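Cellulase (PDB 5I2U) probably hydrolyses the beta-1,4-glucosidic bonds of cellulose, as a halotolerant glycoside hydrolase of family 5 built on a TIM barrel. Local coordinates at residues Leu39-Thr44 and Gly243-Val248; Val125-His130 and Pro154-Glu159; Asp189-Val194 and Val214-Tyr219. All blocks are in the same frame, centred on the assembly; numbering follows the deposited sequence.

Interaction 1 (Leu39-Thr44 and Gly243-Val248). With PO4 (phosphate ion), chain J.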
loop_
_atom_site.group_PDB
_atom_site.type_symbol
_atom_site.label_atom_id
_atom_site.label_comp_id
_atom_site.label_asym_id
_atom_site.label_seq_id
_atom_site.Cartn_x
_atom_site.Cartn_y
_atom_site.Cartn_z
ATOM N N LEU A 39 8.273 4.931 -12.474
ATOM C CA LEU A 39 8.975 3.865 -11.765
ATOM C C LEU A 39 9.045 2.611 -12.626
ATOM O O LEU A 39 8.251 2.449 -13.541
ATOM C CB LEU A 39 8.279 3.560 -10.434
ATOM C CG LEU A 39 8.120 4.760 -9.494
ATOM C CD1 LEU A 39 7.479 4.352 -8.176
ATOM C CD2 LEU A 39 9.447 5.467 -9.243
ATOM N N GLN A 40 9.999 1.736 -12.328
ATOM C CA GLN A 40 10.149 0.458 -13.035
ATOM C C GLN A 40 10.828 -0.541 -12.126
ATOM O O GLN A 40 11.470 -0.150 -11.160
ATOM C CB GLN A 40 10.942 0.630 -14.344
ATOM C CG GLN A 40 12.359 1.175 -14.197
ATOM C CD GLN A 40 13.034 1.477 -15.541
ATOM O OE1 GLN A 40 12.909 0.714 -16.513
ATOM N NE2 GLN A 40 13.799 2.568 -15.587
ATOM N N VAL A 41 10.632 -1.824 -12.397
ATOM C CA VAL A 41 11.190 -2.898 -11.576
ATOM C C VAL A 41 12.308 -3.576 -12.356
ATOM O O VAL A 41 12.074 -4.108 -13.447
ATOM C CB VAL A 41 10.114 -3.933 -11.199
ATOM C CG1 VAL A 41 10.722 -5.113 -10.438
ATOM C CG2 VAL A 41 9.019 -3.282 -10.368
ATOM N N ILE A 42 13.521 -3.537 -11.805
ATOM C CA ILE A 42 14.686 -4.136 -12.441
ATOM C C ILE A 42 15.154 -5.258 -11.542
ATOM O O ILE A 42 15.542 -5.005 -10.408
ATOM C CB ILE A 42 15.824 -3.124 -12.640
ATOM C CG1 ILE A 42 15.258 -1.754 -13.006
ATOM C CG2 ILE A 42 16.785 -3.648 -13.709
ATOM C CD1 ILE A 42 16.292 -0.650 -12.983
ATOM N N GLY A 43 15.138 -6.486 -12.058
ATOM C CA GLY A 43 15.293 -7.676 -11.232
ATOM C C GLY A 43 14.221 -7.600 -10.158
ATOM O O GLY A 43 13.022 -7.639 -10.462
ATOM N N THR A 44 14.648 -7.407 -8.915
ATOM C CA THR A 44 13.725 -7.275 -7.783
ATOM C C THR A 44 13.528 -5.826 -7.321
ATOM O O THR A 44 12.648 -5.560 -6.511
ATOM C CB THR A 44 14.244 -8.084 -6.579
ATOM O OG1 THR A 44 15.494 -7.529 -6.136
ATOM C CG2 THR A 44 14.404 -9.559 -6.962
ATOM N N GLY A 243 14.221 -14.241 -7.053
ATOM C CA GLY A 243 13.789 -13.261 -8.062
ATOM C C GLY A 243 12.376 -12.690 -7.933
ATOM O O GLY A 243 11.811 -12.237 -8.922
ATOM N N ILE A 244 11.816 -12.691 -6.723
ATOM C CA ILE A 244 10.493 -12.111 -6.463
ATOM C C ILE A 244 10.646 -10.674 -5.931
ATOM O O ILE A 244 11.174 -10.482 -4.827
ATOM C CB ILE A 244 9.709 -12.971 -5.451
ATOM C CG1 ILE A 244 9.611 -14.440 -5.928
ATOM C CG2 ILE A 244 8.315 -12.407 -5.220
ATOM C CD1 ILE A 244 9.072 -14.641 -7.339
ATOM N N PRO A 245 10.200 -9.662 -6.710
ATOM C CA PRO A 245 10.189 -8.310 -6.163
ATOM C C PRO A 245 9.127 -8.160 -5.068
ATOM O O PRO A 245 8.010 -8.666 -5.232
ATOM C CB PRO A 245 9.852 -7.426 -7.376
ATOM C CG PRO A 245 9.892 -8.318 -8.572
ATOM C CD PRO A 245 9.619 -9.686 -8.064
ATOM N N VAL A 246 9.479 -7.462 -3.985
ATOM C CA VAL A 246 8.641 -7.330 -2.791
ATOM C C VAL A 246 8.427 -5.864 -2.397
ATOM O O VAL A 246 9.387 -5.122 -2.191
ATOM C CB VAL A 246 9.284 -8.061 -1.598
ATOM C CG1 VAL A 246 8.464 -7.860 -0.318
ATOM C CG2 VAL A 246 9.442 -9.542 -1.925
ATOM N N PHE A 247 7.162 -5.470 -2.285
ATOM C CA PHE A 247 6.767 -4.130 -1.853
ATOM C C PHE A 247 5.832 -4.328 -0.666
ATOM O O PHE A 247 4.800 -4.985 -0.793
ATOM C CB PHE A 247 6.044 -3.428 -3.009
ATOM C CG PHE A 247 5.769 -1.961 -2.793
ATOM C CD1 PHE A 247 4.861 -1.529 -1.829
ATOM C CD2 PHE A 247 6.381 -1.008 -3.600
ATOM C CE1 PHE A 247 4.611 -0.173 -1.651
ATOM C CE2 PHE A 247 6.132 0.343 -3.423
ATOM C CZ PHE A 247 5.237 0.759 -2.450
ATOM N N VAL A 248 6.183 -3.758 0.483
ATOM C CA VAL A 248 5.319 -3.799 1.678
ATOM C C VAL A 248 4.235 -2.704 1.568
ATOM O O VAL A 248 4.468 -1.540 1.910
ATOM C CB VAL A 248 6.164 -3.652 2.962
ATOM C CG1 VAL A 248 5.289 -3.498 4.201
ATOM C CG2 VAL A 248 7.091 -4.859 3.108
HETATM P P PO4 J . 13.204 -5.664 -3.188
HETATM O O1 PO4 J . 12.531 -4.765 -2.193
HETATM O O2 PO4 J . 13.848 -6.833 -2.480
HETATM O O3 PO4 J . 14.256 -4.861 -3.916
HETATM O O4 PO4 J . 12.152 -6.189 -4.131
#
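Val-41 and Pro-245 meet where a small N-terminal beta hairpin, strands 40-42 and 45-47, lies against the residues leading into barrel strand 246-252. The tight part is a small apolar joint. The branch CG1 of Val-41 reaches the proline ring at CG, 3.8 Å away, the two side chains crossing at about a right angle. It gets there because CG1 stands anti to the backbone N (chi1 175°). The turn of the hairpin closes round the same ring: Gly-43 O lies 3.7 Å from Pro-245 CG, and Thr-44 O lies 3.5 Å from Pro-245 CB. Met-218 of strand 217-224 touches both Val-41 and Pro-245, so the joint continues into the barrel wall.

Outward from the ring the contact thins. Thr-44 sends its methyl CG2 alongside the neighbouring backbone, 3.9 Å from Gly-243 C, and at this border Gly-43 and Gly-243 are exposed. Gly-243 has positive phi as the C-prime residue of the Schellman motif that ends helix 230-241, and from there the chain turns through Ile-244 into the strand. Between these two segments the joint is van der Waals contact alone, with no hydrogen bond; the hairpin is tied to the barrel nearby, where Val-41 N bonds to Asn-216 OD1, and its own strands are held by backbone bonds such as that between Gln-40 and Ser-47. A phosphate ion, probably from the crystallisation liquor, sits between Thr-44 and the backbone of Val-246. Val-246 N donates to phosphate O4 in a nearly straight bond, 3.0 Å long and 175° at the hydrogen.

Interaction 2 (Val125-His130 and Pro154-Glu159)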
loop_
_atom_site.group_PDB
_atom_site.type_symbol
_atom_site.label_atom_id
_atom_site.label_comp_id
_atom_site.label_asym_id
_atom_site.label_seq_id
_atom_site.Cartn_x
_atom_site.Cartn_y
_atom_site.Cartn_z
ATOM N N VAL A 125 1.028 7.341 -5.397
ATOM C CA VAL A 125 -0.222 6.961 -4.789
ATOM C C VAL A 125 -0.595 5.545 -5.194
ATOM O O VAL A 125 -0.543 5.188 -6.385
ATOM C CB VAL A 125 -1.345 7.974 -5.121
ATOM C CG1 VAL A 125 -1.554 8.123 -6.628
ATOM C CG2 VAL A 125 -2.637 7.578 -4.424
ATOM N N ILE A 126 -0.944 4.738 -4.193
ATOM C CA ILE A 126 -1.368 3.373 -4.425
ATOM C C ILE A 126 -2.878 3.383 -4.447
ATOM O O ILE A 126 -3.498 3.875 -3.514
ATOM C CB ILE A 126 -0.853 2.388 -3.336
ATOM C CG1 ILE A 126 0.683 2.303 -3.385
ATOM C CG2 ILE A 126 -1.441 0.988 -3.536
ATOM C CD1 ILE A 126 1.293 1.662 -2.150
ATOM N N ILE A 127 -3.454 2.855 -5.518
ATOM C CA ILE A 127 -4.893 2.651 -5.615
ATOM C C ILE A 127 -5.149 1.210 -5.238
ATOM O O ILE A 127 -4.870 0.310 -6.024
ATOM C CB ILE A 127 -5.443 2.974 -7.028
ATOM C CG1 ILE A 127 -5.176 4.451 -7.383
ATOM C CG2 ILE A 127 -6.944 2.731 -7.085
ATOM C CD1 ILE A 127 -5.450 4.792 -8.829
ATOM N N ASP A 128 -5.687 1.020 -4.033
ATOM C CA ASP A 128 -5.782 -0.289 -3.398
ATOM C C ASP A 128 -7.244 -0.795 -3.366
ATOM O O ASP A 128 -8.121 -0.203 -2.745
ATOM C CB ASP A 128 -5.101 -0.251 -2.008
ATOM C CG ASP A 128 -5.585 -1.348 -1.043
ATOM O OD1 ASP A 128 -5.873 -2.491 -1.467
ATOM O OD2 ASP A 128 -5.654 -1.047 0.174
ATOM N N PHE A 129 -7.453 -1.909 -4.068
ATOM C CA PHE A 129 -8.699 -2.630 -4.146
ATOM C C PHE A 129 -8.708 -3.466 -2.901
ATOM O O PHE A 129 -8.179 -4.579 -2.874
ATOM C CB PHE A 129 -8.667 -3.479 -5.419
ATOM C CG PHE A 129 -9.979 -4.055 -5.813
ATOM C CD1 PHE A 129 -10.907 -3.284 -6.503
ATOM C CD2 PHE A 129 -10.271 -5.389 -5.527
ATOM C CE1 PHE A 129 -12.119 -3.825 -6.891
ATOM C CE2 PHE A 129 -11.476 -5.941 -5.907
ATOM C CZ PHE A 129 -12.408 -5.157 -6.590
ATOM N N HIS A 130 -9.290 -2.898 -1.849
ATOM C CA HIS A 130 -9.093 -3.363 -0.491
ATOM C C HIS A 130 -10.074 -4.494 -0.146
ATOM O O HIS A 130 -11.056 -4.310 0.588
ATOM C CB HIS A 130 -9.175 -2.183 0.478
ATOM C CG HIS A 130 -8.497 -2.427 1.790
ATOM N ND1 HIS A 130 -7.156 -2.177 1.997
ATOM C CD2 HIS A 130 -8.982 -2.865 2.970
ATOM C CE1 HIS A 130 -6.843 -2.463 3.245
ATOM N NE2 HIS A 130 -7.935 -2.887 3.857
ATOM N N PRO A 154 2.800 9.255 -13.740
ATOM C CA PRO A 154 3.788 8.373 -13.092
ATOM C C PRO A 154 3.529 8.131 -11.600
ATOM O O PRO A 154 4.042 7.146 -11.032
ATOM C CB PRO A 154 5.111 9.117 -13.311
ATOM C CG PRO A 154 4.709 10.549 -13.356
ATOM C CD PRO A 154 3.358 10.596 -14.007
ATOM N N ASN A 155 2.716 8.982 -10.983
ATOM C CA ASN A 155 2.355 8.836 -9.550
ATOM C C ASN A 155 1.646 7.542 -9.183
ATOM O O ASN A 155 1.758 7.076 -8.051
ATOM C CB ASN A 155 1.430 9.957 -9.093
ATOM C CG ASN A 155 1.906 11.319 -9.520
ATOM O OD1 ASN A 155 2.118 11.550 -10.709
ATOM N ND2 ASN A 155 2.035 12.239 -8.575
ATOM N N VAL A 156 0.919 6.965 -10.135
ATOM C CA VAL A 156 -0.099 5.972 -9.823
ATOM C C VAL A 156 0.467 4.564 -9.816
ATOM O O VAL A 156 1.090 4.142 -10.784
ATOM C CB VAL A 156 -1.268 6.108 -10.805
ATOM C CG1 VAL A 156 -2.282 4.991 -10.634
ATOM C CG2 VAL A 156 -1.917 7.480 -10.606
ATOM N N ILE A 157 0.257 3.877 -8.690
ATOM C CA ILE A 157 0.537 2.452 -8.519
ATOM C C ILE A 157 -0.799 1.750 -8.249
ATOM O O ILE A 157 -1.623 2.255 -7.487
ATOM C CB ILE A 157 1.501 2.217 -7.324
ATOM C CG1 ILE A 157 2.826 2.936 -7.562
ATOM C CG2 ILE A 157 1.732 0.725 -7.064
ATOM C CD1 ILE A 157 3.733 2.986 -6.358
ATOM N N TYR A 158 -1.004 0.587 -8.855
ATOM C CA TYR A 158 -2.216 -0.223 -8.643
ATOM C C TYR A 158 -1.920 -1.360 -7.684
ATOM O O TYR A 158 -0.863 -2.003 -7.788
ATOM C CB TYR A 158 -2.688 -0.824 -9.970
ATOM C CG TYR A 158 -2.809 0.185 -11.091
ATOM C CD1 TYR A 158 -3.857 1.108 -11.120
ATOM C CD2 TYR A 158 -1.867 0.222 -12.119
ATOM C CE1 TYR A 158 -3.966 2.039 -12.152
ATOM C CE2 TYR A 158 -1.966 1.135 -13.157
ATOM C CZ TYR A 158 -3.013 2.046 -13.177
ATOM O OH TYR A 158 -3.100 2.955 -14.206
ATOM N N GLU A 159 -2.836 -1.610 -6.751
ATOM C CA GLU A 159 -2.721 -2.758 -5.868
ATOM C C GLU A 159 -4.008 -3.559 -5.987
ATOM O O GLU A 159 -5.051 -3.175 -5.467
ATOM C CB GLU A 159 -2.463 -2.328 -4.440
ATOM C CG GLU A 159 -2.191 -3.507 -3.521
ATOM C CD GLU A 159 -1.954 -3.102 -2.091
ATOM O OE1 GLU A 159 -1.907 -1.884 -1.825
ATOM O OE2 GLU A 159 -1.807 -4.009 -1.239
#
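Glu-159 lays its carboxylate over that of Asp-128, the two groups stacked with their planes 24° apart and OE1 of Glu-159 4.0 Å from OD1 of Asp-128. Two acids so close inside a barrel would be expected to repel, yet Arg-89 forms salt bridges to both, through NE to Glu-159 and NH2 to Asp-128, and probably offsets their charge. Ser-249 binds the other oxygen of Glu-159. Pointing its CG away from the backbone N (chi1 -174°) and extended beyond, Glu-159 passes the methyl CG2 of Ile-126, which lies 3.4 Å from OE1. At its other oxygen, OD2, Asp-128 takes a bond from His-130: ND1, with the acceptor in the ring plane, meets the syn side at 2.6 Å, 20° out of the carboxylate plane.

Beneath these groups runs a regular parallel pairing. Ile-127 is gripped twice, its N bonding to Ile-157 O at 2.8 Å and its O receiving Glu-159 N at 2.9 Å, and the bonds of Val-125 and Phe-129 extend the pattern in both directions. On the face carrying Val-125, Ile-127 and Val-156 the side-chain contacts across the pair are apolar: CD1 of Ile-127 meets CG1 of Val-156 at 3.7 Å. Tyr-158 shares this face, its OH bonded to Asp-187.

The pair is a worked case of the beta-alpha-beta unit, in which helix 136-150 carries the chain from strand 124-130 to strand 156-159. That helix packs on Ile-127, Val-156 and Tyr-158, and helix 104-120 on Val-125 and Ile-127. Strand 87-93 flanks the pair beyond 124-130, and strand 192-194 beyond 156-159.

Interaction 3 (Asp189-Val194 and Val214-Tyr219). With MG (magnesium ion), chain H.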
loop_
_atom_site.group_PDB
_atom_site.type_symbol
_atom_site.label_atom_id
_atom_site.label_comp_id
_atom_site.label_asym_id
_atom_site.label_seq_id
_atom_site.Cartn_x
_atom_site.Cartn_y
_atom_site.Cartn_z
ATOM N N ASP A 189 2.930 0.563 -18.568
ATOM C CA ASP A 189 4.174 0.753 -17.778
ATOM C C ASP A 189 4.065 0.885 -16.241
ATOM O O ASP A 189 5.044 0.549 -15.549
ATOM C CB ASP A 189 4.968 1.953 -18.324
ATOM C CG ASP A 189 4.204 3.249 -18.230
ATOM O OD1 ASP A 189 2.960 3.212 -18.146
ATOM O OD2 ASP A 189 4.831 4.317 -18.258
ATOM N N ASN A 190 2.930 1.364 -15.708
ATOM C CA ASN A 190 2.839 1.680 -14.274
ATOM C C ASN A 190 2.880 0.432 -13.404
ATOM O O ASN A 190 2.518 -0.661 -13.848
ATOM C CB ASN A 190 1.589 2.497 -13.929
ATOM C CG ASN A 190 1.651 3.917 -14.448
ATOM O OD1 ASN A 190 2.035 4.145 -15.582
ATOM N ND2 ASN A 190 1.293 4.877 -13.614
ATOM N N ILE A 191 3.313 0.611 -12.161
ATOM C CA ILE A 191 3.548 -0.525 -11.264
ATOM C C ILE A 191 2.213 -1.134 -10.845
ATOM O O ILE A 191 1.250 -0.404 -10.599
ATOM C CB ILE A 191 4.330 -0.153 -9.969
ATOM C CG1 ILE A 191 5.603 0.670 -10.257
ATOM C CG2 ILE A 191 4.686 -1.421 -9.181
ATOM C CD1 ILE A 191 6.640 0.001 -11.146
ATOM N N ILE A 192 2.177 -2.470 -10.794
ATOM C CA ILE A 192 1.044 -3.225 -10.287
ATOM C C ILE A 192 1.541 -4.080 -9.143
ATOM O O ILE A 192 2.469 -4.875 -9.331
ATOM C CB ILE A 192 0.426 -4.166 -11.340
ATOM C CG1 ILE A 192 -0.055 -3.377 -12.570
ATOM C CG2 ILE A 192 -0.744 -4.924 -10.712
ATOM C CD1 ILE A 192 -0.407 -4.230 -13.781
ATOM N N LEU A 193 0.919 -3.934 -7.974
ATOM C CA LEU A 193 1.299 -4.706 -6.815
ATOM C C LEU A 193 0.346 -5.875 -6.668
ATOM O O LEU A 193 -0.868 -5.696 -6.741
ATOM C CB LEU A 193 1.261 -3.824 -5.578
ATOM C CG LEU A 193 2.055 -2.514 -5.613
ATOM C CD1 LEU A 193 1.977 -1.888 -4.226
ATOM C CD2 LEU A 193 3.510 -2.693 -6.017
ATOM N N VAL A 194 0.897 -7.063 -6.429
ATOM C CA VAL A 194 0.129 -8.319 -6.447
ATOM C C VAL A 194 0.123 -8.977 -5.076
ATOM O O VAL A 194 1.167 -9.313 -4.539
ATOM C CB VAL A 194 0.715 -9.306 -7.477
ATOM C CG1 VAL A 194 0.006 -10.664 -7.422
ATOM C CG2 VAL A 194 0.618 -8.708 -8.870
ATOM N N VAL A 214 5.518 -10.682 -17.774
ATOM C CA VAL A 214 4.895 -9.453 -17.280
ATOM C C VAL A 214 5.995 -8.548 -16.729
ATOM O O VAL A 214 6.948 -9.029 -16.119
ATOM C CB VAL A 214 3.752 -9.743 -16.252
ATOM C CG1 VAL A 214 2.660 -10.590 -16.898
ATOM C CG2 VAL A 214 4.236 -10.478 -15.004
ATOM N N SER A 215 5.914 -7.254 -17.019
ATOM C CA SER A 215 6.905 -6.303 -16.515
ATOM C C SER A 215 6.285 -5.333 -15.504
ATOM O O SER A 215 5.069 -5.157 -15.459
ATOM C CB SER A 215 7.555 -5.546 -17.675
ATOM O OG SER A 215 6.618 -4.721 -18.336
ATOM N N ASN A 216 7.146 -4.727 -14.693
ATOM C CA ASN A 216 6.758 -3.720 -13.706
ATOM C C ASN A 216 5.640 -4.163 -12.765
ATOM O O ASN A 216 4.678 -3.431 -12.525
ATOM C CB ASN A 216 6.414 -2.393 -14.401
ATOM C CG ASN A 216 7.630 -1.681 -14.920
ATOM O OD1 ASN A 216 8.765 -2.114 -14.715
ATOM N ND2 ASN A 216 7.405 -0.583 -15.619
ATOM N N ILE A 217 5.767 -5.384 -12.263
ATOM C CA ILE A 217 4.948 -5.828 -11.155
ATOM C C ILE A 217 5.829 -6.157 -9.953
ATOM O O ILE A 217 7.015 -6.477 -10.111
ATOM C CB ILE A 217 4.012 -7.003 -11.515
ATOM C CG1 ILE A 217 4.753 -8.340 -11.601
ATOM C CG2 ILE A 217 3.271 -6.708 -12.813
ATOM C CD1 ILE A 217 3.829 -9.523 -11.397
ATOM N N MET A 218 5.235 -6.038 -8.763
ATOM C CA MET A 218 5.839 -6.515 -7.521
ATOM C C MET A 218 4.791 -7.240 -6.710
ATOM O O MET A 218 3.590 -7.093 -6.933
ATOM C CB MET A 218 6.414 -5.363 -6.712
ATOM C CG MET A 218 7.278 -4.419 -7.530
ATOM S SD MET A 218 8.038 -3.136 -6.532
ATOM C CE MET A 218 9.462 -4.010 -5.855
ATOM N N TYR A 219 5.270 -8.041 -5.773
ATOM C CA TYR A 219 4.413 -8.816 -4.896
ATOM C C TYR A 219 4.378 -8.176 -3.509
ATOM O O TYR A 219 5.402 -7.701 -3.018
ATOM C CB TYR A 219 4.912 -10.254 -4.851
ATOM C CG TYR A 219 4.855 -10.908 -6.217
ATOM C CD1 TYR A 219 3.691 -11.540 -6.661
ATOM C CD2 TYR A 219 5.946 -10.848 -7.086
ATOM C CE1 TYR A 219 3.640 -12.133 -7.908
ATOM C CE2 TYR A 219 5.905 -11.446 -8.340
ATOM C CZ TYR A 219 4.751 -12.085 -8.746
ATOM O OH TYR A 219 4.697 -12.659 -9.999
HETATM MG MG MG H . 1.477 4.361 -17.599
HETATM O O HOH W 1 2.811 5.888 -17.903
HETATM O O HOH W 2 0.552 5.114 -19.670
#
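The fifth and sixth strands of the TIM barrel, 192-194 and 217-219, pair in parallel with Ile-192 beside Ile-217, and the loop leading into the fifth holds a magnesium site. That loop is pinned by Asn-216. Its ND2 donates to Asp-189 O at 2.6 Å, nearly in its own amide plane and on a carbonyl lone pair, and its OD1 accepts the backbone N of Val-41. With both ends used, the amide is fixed in its rotation. Ile-191 crosses it at about a right angle, CD1 lying 4.0 Å from Asn-216 CB. The side chain of the same Asp-189 binds the magnesium through OD1, as does OD1 of Asn-190 at 2.1 Å; Asp-187, Gly-151 and two waters complete the shell. One of these waters also donates to Asp-189 OD2. Replacing Asn-216 by an alanine would probably leave Asp-189 O and the N of Val-41 without their mates, costing the metal-binding loop one of its several ties.

In the strands proper, Ile-192 O takes Met-218 N at 3.1 Å, and Val-194 N gives to Met-218 O at 2.7 Å. CG1 of Val-194, swung to the carbonyl side of its residue (chi1 175°), lies alongside the Tyr-219 ring, 3.9 Å from CD1. Inside the barrel wall CB of Met-218 meets Leu-193 CD2 at 4.0 Å, while the thioether bends away.

Helix 169-186 packs on Ile-192 and Val-194 from outside, and its Arg-184 touches Asn-216. Strand 156-159 bonds to the other edge of 192-194 through Tyr-158, and Pro-245, just ahead of strand 246-252, bonds to Tyr-219 on the far flank of 217-219.

How the interactions relate
Of the three contacts, two lie in the barrel wall and the third joins the N-terminal hairpin to it. Interaction 2 is wholly buried and interaction 3 mostly so; both pair neighbouring parallel strands, and they adjoin, Ile-157 CG2 packing 3.6 Å from Leu-193 CG. Interaction 1 is partly exposed and brings its segments together without strand pairing, yet it reaches the same sheet: Phe-247 N probably bonds to Tyr-219 O of interaction 3, and the Phe-247 ring packs on Ile-126 of interaction 2. Chemistry follows place: stacked acids probably offset by an arginine in the interior, a metal site on the loop entering 192-194, and apolar contact at the edge, with a phosphate bound beside it.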